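Local coordinates for protein aldo-keto reductase AKR2E4 (Bombyx mori, PDB 3WCZ) that reduces 3-dehydroecdysone with NADPH as cosubstrate, an activity that may help regulate molting in the silkworm, at residues V157-V169 and L192-Y206. Residues are numbered along the deposited sequence; the frame is centred on the assembly and turned at random.
With NAP (NADP nicotinamide-adenine-dinucleotide phosphate), chain B; EDO (1,2-ethanediol), chain F.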
ATOM      1  N   VAL A 157       7.573  -3.531   5.988  1.00  7.17           N
ATOM      2  CA  VAL A 157       7.908  -4.356   4.845  1.00  7.26           C
ATOM      3  C   VAL A 157       6.708  -4.514   3.925  1.00  6.61           C
ATOM      4  O   VAL A 157       5.575  -4.114   4.264  1.00  7.06           O
ATOM      5  CB  VAL A 157       8.441  -5.749   5.306  1.00  7.73           C
ATOM      6  CG1 VAL A 157       9.712  -5.588   6.117  1.00  8.91           C
ATOM      7  CG2 VAL A 157       7.354  -6.559   6.064  1.00  7.79           C
ATOM      8  N   SER A 158       6.953  -5.109   2.765  1.00  6.96           N
ATOM      9  CA  SER A 158       5.891  -5.366   1.808  1.00  5.98           C
ATOM     10  C   SER A 158       6.195  -6.699   1.133  1.00  6.54           C
ATOM     11  O   SER A 158       7.373  -7.047   0.916  1.00  7.08           O
ATOM     12  CB  SER A 158       5.865  -4.219   0.799  1.00  6.38           C
ATOM     13  OG  SER A 158       4.802  -4.324  -0.133  1.00  8.05           O
ATOM     14  N   ASN A 159       5.155  -7.442   0.793  1.00  7.43           N
ATOM     15  CA  ASN A 159       5.306  -8.712   0.097  1.00  6.66           C
ATOM     16  C   ASN A 159       6.123  -9.725   0.895  1.00  7.07           C
ATOM     17  O   ASN A 159       6.785 -10.590   0.319  1.00  8.36           O
ATOM     18  CB  ASN A 159       5.901  -8.517  -1.297  1.00  7.48           C
ATOM     19  CG  ASN A 159       5.047  -7.645  -2.161  1.00  8.40           C
ATOM     20  OD1 ASN A 159       5.386  -6.490  -2.505  1.00  9.80           O
ATOM     21  ND2 ASN A 159       3.933  -8.180  -2.544  1.00  7.44           N
ATOM     22  N   PHE A 160       6.017  -9.674   2.218  1.00  7.80           N
ATOM     23  CA  PHE A 160       6.620 -10.704   3.058  1.00  8.21           C
ATOM     24  C   PHE A 160       5.589 -11.770   3.418  1.00  8.00           C
ATOM     25  O   PHE A 160       4.469 -11.452   3.837  1.00  8.31           O
ATOM     26  CB  PHE A 160       7.205 -10.141   4.366  1.00  8.18           C
ATOM     27  CG  PHE A 160       8.591  -9.548   4.226  1.00  8.50           C
ATOM     28  CD1 PHE A 160       8.889  -8.644   3.220  1.00  8.53           C
ATOM     29  CD2 PHE A 160       9.589  -9.856   5.147  1.00  9.58           C
ATOM     30  CE1 PHE A 160      10.150  -8.094   3.120  1.00  9.20           C
ATOM     31  CE2 PHE A 160      10.867  -9.312   5.029  1.00  9.44           C
ATOM     32  CZ  PHE A 160      11.137  -8.430   4.044  1.00 10.11           C
ATOM     33  N   ASN A 161       5.956 -13.043   3.318  1.00  7.89           N
ATOM     34  CA  ASN A 161       5.047 -14.109   3.699  1.00  9.17           C
ATOM     35  C   ASN A 161       5.168 -14.436   5.182  1.00  8.53           C
ATOM     36  O   ASN A 161       5.936 -13.814   5.920  1.00  8.47           O
ATOM     37  CB  ASN A 161       5.254 -15.331   2.789  1.00  9.58           C
ATOM     38  CG  ASN A 161       6.590 -16.012   2.982  1.00  9.22           C
ATOM     39  OD1 ASN A 161       7.166 -16.014   4.064  1.00  9.88           O
ATOM     40  ND2 ASN A 161       7.093 -16.611   1.908  1.00 10.07           N
ATOM     41  N   ALA A 162       4.395 -15.406   5.639  1.00  8.22           N
ATOM     42  CA  ALA A 162       4.318 -15.632   7.074  1.00  8.83           C
ATOM     43  C   ALA A 162       5.646 -16.084   7.666  1.00  9.77           C
ATOM     44  O   ALA A 162       6.019 -15.649   8.756  1.00  9.76           O
ATOM     45  CB  ALA A 162       3.210 -16.642   7.403  1.00 10.57           C
ATOM     46  N   THR A 163       6.343 -16.964   6.959  1.00  9.72           N
ATOM     47  CA  THR A 163       7.638 -17.455   7.428  1.00 11.08           C
ATOM     48  C   THR A 163       8.650 -16.320   7.507  1.00 10.79           C
ATOM     49  O   THR A 163       9.474 -16.246   8.434  1.00  9.94           O
ATOM     50  CB  THR A 163       8.138 -18.590   6.500  1.00 14.55           C
ATOM     51  OG1 THR A 163       7.291 -19.736   6.689  1.00 22.44           O
ATOM     52  CG2 THR A 163       9.581 -18.954   6.808  1.00 22.62           C
ATOM     53  N   GLN A 164       8.618 -15.434   6.524  1.00  8.85           N
ATOM     54  CA  GLN A 164       9.525 -14.295   6.497  1.00  9.41           C
ATOM     55  C   GLN A 164       9.203 -13.298   7.603  1.00  9.54           C
ATOM     56  O   GLN A 164      10.104 -12.739   8.226  1.00  9.97           O
ATOM     57  CB  GLN A 164       9.468 -13.611   5.129  1.00  9.72           C
ATOM     58  CG  GLN A 164      10.008 -14.497   4.041  1.00 10.17           C
ATOM     59  CD  GLN A 164       9.720 -13.990   2.636  1.00  8.98           C
ATOM     60  OE1 GLN A 164       8.724 -13.302   2.374  1.00  8.57           O
ATOM     61  NE2 GLN A 164      10.601 -14.325   1.720  1.00 10.79           N
ATOM     62  N   ILE A 165       7.926 -13.075   7.860  1.00  8.20           N
ATOM     63  CA  ILE A 165       7.521 -12.214   8.956  1.00  9.04           C
ATOM     64  C   ILE A 165       8.013 -12.793  10.294  1.00  9.30           C
ATOM     65  O   ILE A 165       8.603 -12.061  11.104  1.00  9.74           O
ATOM     66  CB  ILE A 165       5.998 -12.014   8.978  1.00  8.62           C
ATOM     67  CG1 ILE A 165       5.556 -11.088   7.854  1.00  9.27           C
ATOM     68  CG2 ILE A 165       5.547 -11.470  10.324  1.00  9.54           C
ATOM     69  CD1 ILE A 165       6.036  -9.662   7.977  1.00 10.31           C
ATOM     70  N   THR A 166       7.788 -14.082  10.507  1.00  8.58           N
ATOM     71  CA  THR A 166       8.238 -14.708  11.757  1.00 10.02           C
ATOM     72  C   THR A 166       9.764 -14.580  11.909  1.00  9.96           C
ATOM     73  O   THR A 166      10.261 -14.239  13.002  1.00  9.91           O
ATOM     74  CB  THR A 166       7.798 -16.183  11.781  1.00  9.46           C
ATOM     75  OG1 THR A 166       6.375 -16.222  11.836  1.00 11.34           O
ATOM     76  CG2 THR A 166       8.381 -16.951  12.961  1.00 11.55           C
ATOM     77  N   ARG A 167      10.516 -14.848  10.843  1.00  9.80           N
ATOM     78  CA  ARG A 167      11.965 -14.796  10.927  1.00 12.38           C
ATOM     79  C   ARG A 167      12.423 -13.385  11.194  1.00 11.70           C
ATOM     80  O   ARG A 167      13.353 -13.145  11.975  1.00 12.56           O
ATOM     81  CB  ARG A 167      12.578 -15.325   9.637  1.00 10.83           C
ATOM     82  CG  ARG A 167      14.095 -15.351   9.628  1.00 12.55           C
ATOM     83  CD  ARG A 167      14.633 -16.274   8.535  1.00 13.39           C
ATOM     84  NE  ARG A 167      16.094 -16.271   8.497  1.00 14.32           N
ATOM     85  CZ  ARG A 167      16.821 -15.374   7.849  1.00 14.93           C
ATOM     86  NH1 ARG A 167      16.269 -14.384   7.156  1.00 14.32           N
ATOM     87  NH2 ARG A 167      18.151 -15.444   7.898  1.00 17.17           N
ATOM     88  N   LEU A 168      11.804 -12.425  10.527  1.00 11.23           N
ATOM     89  CA  LEU A 168      12.154 -11.038  10.717  1.00 11.55           C
ATOM     90  C   LEU A 168      11.890 -10.615  12.148  1.00 12.26           C
ATOM     91  O   LEU A 168      12.781 -10.016  12.775  1.00 13.88           O
ATOM     92  CB  LEU A 168      11.404 -10.162   9.690  1.00 12.93           C
ATOM     93  CG  LEU A 168      11.689  -8.668   9.762  1.00 14.86           C
ATOM     94  CD1 LEU A 168      13.178  -8.424   9.564  1.00 17.55           C
ATOM     95  CD2 LEU A 168      10.887  -7.900   8.717  1.00 16.59           C
ATOM     96  N   VAL A 169      10.731 -10.977  12.711  1.00 11.78           N
ATOM     97  CA  VAL A 169      10.381 -10.648  14.081  1.00 12.09           C
ATOM     98  C   VAL A 169      11.356 -11.285  15.088  1.00 15.16           C
ATOM     99  O   VAL A 169      11.768 -10.636  16.050  1.00 17.90           O
ATOM    100  CB  VAL A 169       8.924 -11.057  14.407  1.00 13.07           C
ATOM    101  CG1 VAL A 169       8.664 -10.926  15.886  1.00 15.10           C
ATOM    102  CG2 VAL A 169       7.952 -10.200  13.596  1.00 16.88           C
ATOM    103  N   LEU A 192      -2.373 -15.034   6.406  1.00  8.75           N
ATOM    104  CA  LEU A 192      -1.253 -14.116   6.563  1.00  9.09           C
ATOM    105  C   LEU A 192      -1.689 -12.858   7.290  1.00  8.51           C
ATOM    106  O   LEU A 192      -0.961 -12.355   8.137  1.00  8.83           O
ATOM    107  CB  LEU A 192      -0.631 -13.762   5.205  1.00  9.73           C
ATOM    108  CG  LEU A 192       0.579 -12.811   5.267  1.00  8.16           C
ATOM    109  CD1 LEU A 192       1.659 -13.300   6.215  1.00  8.61           C
ATOM    110  CD2 LEU A 192       1.164 -12.583   3.877  1.00  9.82           C
ATOM    111  N   VAL A 193      -2.868 -12.346   6.970  1.00  8.01           N
ATOM    112  CA  VAL A 193      -3.387 -11.192   7.700  1.00  8.06           C
ATOM    113  C   VAL A 193      -3.515 -11.505   9.190  1.00  9.21           C
ATOM    114  O   VAL A 193      -3.077 -10.732  10.050  1.00  9.42           O
ATOM    115  CB  VAL A 193      -4.712 -10.706   7.112  1.00  8.40           C
ATOM    116  CG1 VAL A 193      -5.386  -9.735   8.036  1.00  9.81           C
ATOM    117  CG2 VAL A 193      -4.479 -10.083   5.762  1.00 10.23           C
ATOM    118  N   ALA A 194      -4.106 -12.647   9.503  1.00  8.23           N
ATOM    119  CA  ALA A 194      -4.263 -13.044  10.901  1.00  9.09           C
ATOM    120  C   ALA A 194      -2.905 -13.164  11.594  1.00  8.58           C
ATOM    121  O   ALA A 194      -2.731 -12.744  12.738  1.00  8.72           O
ATOM    122  CB  ALA A 194      -5.041 -14.344  11.005  1.00 11.12           C
ATOM    123  N   HIS A 195      -1.928 -13.752  10.909  1.00  8.04           N
ATOM    124  CA  HIS A 195      -0.588 -13.904  11.474  1.00  8.42           C
ATOM    125  C   HIS A 195       0.002 -12.540  11.803  1.00  8.50           C
ATOM    126  O   HIS A 195       0.510 -12.301  12.903  1.00  8.90           O
ATOM    127  CB  HIS A 195       0.250 -14.656  10.446  1.00  9.37           C
ATOM    128  CG  HIS A 195       1.650 -14.952  10.875  1.00 10.08           C
ATOM    129  ND1 HIS A 195       1.952 -15.814  11.909  1.00 14.92           N
ATOM    130  CD2 HIS A 195       2.828 -14.540  10.369  1.00 10.01           C
ATOM    131  CE1 HIS A 195       3.266 -15.903  12.022  1.00 15.07           C
ATOM    132  NE2 HIS A 195       3.817 -15.141  11.097  1.00 11.91           N
ATOM    133  N   CYS A 196      -0.028 -11.632  10.841  1.00  8.51           N
ATOM    134  CA  CYS A 196       0.538 -10.312  11.076  1.00  7.80           C
ATOM    135  C   CYS A 196      -0.170  -9.609  12.223  1.00  9.04           C
ATOM    136  O   CYS A 196       0.475  -9.052  13.118  1.00  9.36           O
ATOM    137  CB  CYS A 196       0.482  -9.466   9.807  1.00  9.82           C
ATOM    138  SG  CYS A 196       1.603 -10.053   8.499  1.00 10.05           S
ATOM    139  N   GLN A 197      -1.492  -9.624  12.209  1.00  8.70           N
ATOM    140  CA  GLN A 197      -2.241  -8.934  13.248  1.00  8.61           C
ATOM    141  C   GLN A 197      -1.956  -9.521  14.615  1.00  9.99           C
ATOM    142  O   GLN A 197      -1.837  -8.765  15.601  1.00 10.58           O
ATOM    143  CB  GLN A 197      -3.721  -8.949  12.912  1.00  9.68           C
ATOM    144  CG  GLN A 197      -4.036  -8.048  11.709  1.00 10.71           C
ATOM    145  CD  GLN A 197      -5.490  -8.078  11.296  1.00 10.28           C
ATOM    146  OE1 GLN A 197      -6.227  -9.016  11.616  1.00 10.37           O
ATOM    147  NE2 GLN A 197      -5.903  -7.049  10.548  1.00 10.29           N
ATOM    148  N   SER A 198      -1.805 -10.835  14.688  1.00 10.08           N
ATOM    149  CA  SER A 198      -1.492 -11.466  15.972  1.00 10.05           C
ATOM    150  C   SER A 198      -0.161 -10.975  16.539  1.00 10.78           C
ATOM    151  O   SER A 198       0.047 -11.024  17.771  1.00 12.83           O
ATOM    152  CB  SER A 198      -1.466 -12.987  15.873  1.00 11.51           C
ATOM    153  OG  SER A 198      -0.281 -13.466  15.237  1.00 16.98           O
ATOM    154  N   LEU A 199       0.755 -10.552  15.671  1.00  9.53           N
ATOM    155  CA  LEU A 199       2.074 -10.067  16.073  1.00  9.23           C
ATOM    156  C   LEU A 199       2.130  -8.527  16.235  1.00 10.37           C
ATOM    157  O   LEU A 199       3.205  -7.966  16.403  1.00 11.46           O
ATOM    158  CB  LEU A 199       3.094 -10.505  15.026  1.00  9.76           C
ATOM    159  CG  LEU A 199       3.371 -12.007  15.013  1.00 11.79           C
ATOM    160  CD1 LEU A 199       4.106 -12.417  13.761  1.00 14.08           C
ATOM    161  CD2 LEU A 199       4.176 -12.379  16.226  1.00 14.37           C
ATOM    162  N   GLY A 200       0.986  -7.867  16.152  1.00  9.95           N
ATOM    163  CA  GLY A 200       0.923  -6.418  16.226  1.00 10.34           C
ATOM    164  C   GLY A 200       1.453  -5.686  15.007  1.00 10.29           C
ATOM    165  O   GLY A 200       1.850  -4.522  15.104  1.00 11.12           O
ATOM    166  N   ILE A 201       1.444  -6.368  13.870  1.00  8.72           N
ATOM    167  CA  ILE A 201       1.873  -5.797  12.611  1.00  8.84           C
ATOM    168  C   ILE A 201       0.618  -5.514  11.781  1.00  6.72           C
ATOM    169  O   ILE A 201      -0.110  -6.440  11.419  1.00  9.73           O
ATOM    170  CB  ILE A 201       2.812  -6.777  11.887  1.00  8.31           C
ATOM    171  CG1 ILE A 201       4.060  -7.074  12.722  1.00  8.52           C
ATOM    172  CG2 ILE A 201       3.191  -6.244  10.494  1.00  9.82           C
ATOM    173  CD1 ILE A 201       4.896  -8.217  12.172  1.00  9.39           C
ATOM    174  N   ALA A 202       0.364  -4.238  11.522  1.00  7.83           N
ATOM    175  CA  ALA A 202      -0.796  -3.855  10.729  1.00  7.55           C
ATOM    176  C   ALA A 202      -0.565  -4.191   9.255  1.00  7.25           C
ATOM    177  O   ALA A 202       0.574  -4.334   8.799  1.00  8.29           O
ATOM    178  CB  ALA A 202      -1.113  -2.371  10.904  1.00  9.44           C
ATOM    179  N   VAL A 203      -1.655  -4.319   8.508  1.00  7.14           N
ATOM    180  CA  VAL A 203      -1.595  -4.678   7.103  1.00  7.66           C
ATOM    181  C   VAL A 203      -2.148  -3.568   6.231  1.00  7.33           C
ATOM    182  O   VAL A 203      -3.278  -3.122   6.435  1.00  8.29           O
ATOM    183  CB  VAL A 203      -2.330  -5.988   6.856  1.00  8.31           C
ATOM    184  CG1 VAL A 203      -2.406  -6.275   5.361  1.00  9.23           C
ATOM    185  CG2 VAL A 203      -1.631  -7.099   7.642  1.00 12.57           C
ATOM    186  N   MET A 204      -1.351  -3.154   5.245  1.00  6.87           N
ATOM    187  CA  MET A 204      -1.829  -2.313   4.154  1.00  6.88           C
ATOM    188  C   MET A 204      -2.200  -3.246   3.010  1.00  7.43           C
ATOM    189  O   MET A 204      -1.446  -4.167   2.701  1.00  8.58           O
ATOM    190  CB  MET A 204      -0.771  -1.296   3.702  1.00  7.15           C
ATOM    191  CG  MET A 204      -0.506  -0.191   4.703  1.00  7.78           C
ATOM    192  SD  MET A 204       0.819   0.952   4.198  1.00  8.39           S
ATOM    193  CE  MET A 204      -0.026   1.893   2.912  1.00  9.44           C
ATOM    194  N   ALA A 205      -3.392  -3.035   2.436  1.00  7.51           N
ATOM    195  CA  ALA A 205      -3.937  -3.860   1.363  1.00  7.47           C
ATOM    196  C   ALA A 205      -3.801  -3.173   0.019  1.00  8.03           C
ATOM    197  O   ALA A 205      -4.512  -2.185  -0.292  1.00  7.51           O
ATOM    198  CB  ALA A 205      -5.429  -4.149   1.650  1.00  8.20           C
ATOM    199  N   TYR A 206      -2.867  -3.672  -0.788  1.00  6.47           N
ATOM    200  CA  TYR A 206      -2.694  -3.171  -2.138  1.00  7.58           C
ATOM    201  C   TYR A 206      -3.586  -3.899  -3.150  1.00  6.50           C
ATOM    202  O   TYR A 206      -4.141  -4.945  -2.860  1.00  7.85           O
ATOM    203  CB  TYR A 206      -1.219  -3.143  -2.524  1.00  8.82           C
ATOM    204  CG  TYR A 206      -0.486  -4.406  -2.869  1.00  7.71           C
ATOM    205  CD1 TYR A 206      -0.776  -5.144  -4.011  1.00  7.96           C
ATOM    206  CD2 TYR A 206       0.609  -4.789  -2.112  1.00  7.25           C
ATOM    207  CE1 TYR A 206      -0.006  -6.244  -4.374  1.00  7.22           C
ATOM    208  CE2 TYR A 206       1.368  -5.890  -2.459  1.00  8.51           C
ATOM    209  CZ  TYR A 206       1.074  -6.588  -3.604  1.00  7.64           C
ATOM    210  OH  TYR A 206       1.818  -7.659  -4.004  1.00  9.67           O
TER
HETATM  211  PA  NAP B 401      -6.346  -0.546  -7.518  1.00  7.92           P
HETATM  212  O1A NAP B 401      -6.444   0.577  -6.572  1.00  9.16           O
HETATM  213  O2A NAP B 401      -6.494  -1.935  -7.126  1.00  8.11           O
HETATM  214  O5B NAP B 401      -7.193  -0.333  -8.812  1.00  8.86           O
HETATM  215  C5B NAP B 401      -7.139   0.864  -9.526  1.00  9.54           C
HETATM  216  C4B NAP B 401      -8.107   0.932 -10.697  1.00  8.79           C
HETATM  217  O4B NAP B 401      -9.455   1.043 -10.200  1.00 10.31           O
HETATM  218  C3B NAP B 401      -7.903   2.039 -11.659  1.00 10.82           C
HETATM  219  O3B NAP B 401      -8.181   1.530 -12.941  1.00 11.36           O
HETATM  220  C2B NAP B 401      -8.880   3.027 -11.234  1.00  9.96           C
HETATM  221  O2B NAP B 401      -9.281   3.925 -12.250  1.00 10.80           O
HETATM  222  C1B NAP B 401     -10.041   2.192 -10.762  1.00 11.14           C
HETATM  223  N9A NAP B 401     -10.880   2.761  -9.728  1.00 10.79           N
HETATM  224  C8A NAP B 401     -10.445   3.454  -8.656  1.00  9.16           C
HETATM  225  N7A NAP B 401     -11.435   3.738  -7.834  1.00 10.16           N
HETATM  226  C5A NAP B 401     -12.580   3.222  -8.381  1.00 11.09           C
HETATM  227  C6A NAP B 401     -13.919   3.207  -7.978  1.00 11.83           C
HETATM  228  N6A NAP B 401     -14.397   3.820  -6.815  1.00 13.84           N
HETATM  229  N1A NAP B 401     -14.787   2.586  -8.796  1.00 15.35           N
HETATM  230  C2A NAP B 401     -14.379   1.998  -9.920  1.00 13.05           C
HETATM  231  N3A NAP B 401     -13.100   1.980 -10.333  1.00 13.04           N
HETATM  232  C4A NAP B 401     -12.197   2.587  -9.548  1.00 11.35           C
HETATM  233  O3  NAP B 401      -4.896  -0.384  -8.224  1.00  9.84           O
HETATM  234  PN  NAP B 401      -3.381  -0.816  -7.986  1.00  8.29           P
HETATM  235  O1N NAP B 401      -2.579   0.299  -8.549  1.00  9.32           O
HETATM  236  O2N NAP B 401      -3.205  -2.189  -8.531  1.00  9.53           O
HETATM  237  O5D NAP B 401      -3.165  -0.919  -6.415  1.00  7.70           O
HETATM  238  C5D NAP B 401      -3.318   0.192  -5.596  1.00  8.81           C
HETATM  239  C4D NAP B 401      -2.022   0.766  -5.009  1.00  7.95           C
HETATM  240  O4D NAP B 401      -1.390  -0.163  -4.149  1.00  8.14           O
HETATM  241  C3D NAP B 401      -0.963   1.086  -6.014  1.00  6.71           C
HETATM  242  O3D NAP B 401      -1.270   2.226  -6.791  1.00  7.48           O
HETATM  243  C2D NAP B 401       0.211   1.196  -5.176  1.00  8.19           C
HETATM  244  O2D NAP B 401       0.197   2.392  -4.450  1.00  7.76           O
HETATM  245  C1D NAP B 401       0.028   0.001  -4.265  1.00  8.41           C
HETATM  246  N1N NAP B 401       0.615  -1.283  -4.665  1.00  8.48           N
HETATM  247  C2N NAP B 401       1.697  -1.760  -4.023  1.00  7.55           C
HETATM  248  C3N NAP B 401       2.234  -2.969  -4.385  1.00  9.28           C
HETATM  249  C7N NAP B 401       3.394  -3.446  -3.596  1.00  9.39           C
HETATM  250  O7N NAP B 401       3.630  -3.043  -2.432  1.00 10.19           O
HETATM  251  N7N NAP B 401       4.110  -4.453  -4.140  1.00  5.79           N
HETATM  252  C4N NAP B 401       1.721  -3.699  -5.474  1.00  9.17           C
HETATM  253  C5N NAP B 401       0.584  -3.206  -6.129  1.00  9.24           C
HETATM  254  C6N NAP B 401       0.068  -1.995  -5.686  1.00  9.66           C
HETATM  255  P2B NAP B 401      -9.187   5.516 -12.081  1.00 11.61           P
HETATM  256  O1X NAP B 401      -9.646   6.043 -13.455  1.00 13.70           O
HETATM  257  O2X NAP B 401     -10.133   5.916 -11.034  1.00 11.72           O
HETATM  258  O3X NAP B 401      -7.749   5.850 -11.775  1.00 12.36           O
HETATM  259  C1  EDO F 405       2.461 -12.461   0.764  1.00 21.32           C
HETATM  260  O1  EDO F 405       1.370 -12.879  -0.074  1.00 17.16           O
HETATM  261  C2  EDO F 405       3.680 -12.222  -0.073  1.00 20.54           C
HETATM  262  O2  EDO F 405       3.392 -11.336  -1.165  1.00 15.57           O
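N159 and Y206 meet beside the nicotinamide. The amide comes in at the edge of the phenol ring, its plane turned 61° from the ring's, and N159 ND2 gives Y206 OH a somewhat bent hydrogen bond of 2.6 Å (147°); the hydroxyl lies in the amide plane. The other branch, N159 OD1, accepts from the cofactor's carboxamide N7N at 2.9 Å, tying ring to cofactor. Y206 lies flat against the nicotinamide, with the cofactor's C4N over the middle of the phenol ring, 3.1 Å above its plane. Y206 CG, between backbone N and carbonyl carbon (chi1 75°), swings the ring over the cofactor. A leucine in place of Y206 would probably leave N159 ND2 without its phenolic acceptor and the nicotinamide without a flat stacking surface. S158 OG faces carboxamide O7N and the backbone oxygen of Q180.

This is the cofactor end of the aldo-keto reductase TIM barrel, where strands 152-158 and 202-206 flank strand 178-182. Outside the ring of strands, helices 162-169 and 192-198 run nearly parallel (13°). Between them H195 stretches away from its backbone N (chi1 -178°), putting NE2 2.9 Å from T166 OG1, a weak bond in the ring plane, while L199 CD1 lies over one face, toward the rim. Farther along, V169 CG2 meets I201 CD1 tip to tip at 3.9 Å, and I165 CG2 slides past that same methyl at 3.8 Å.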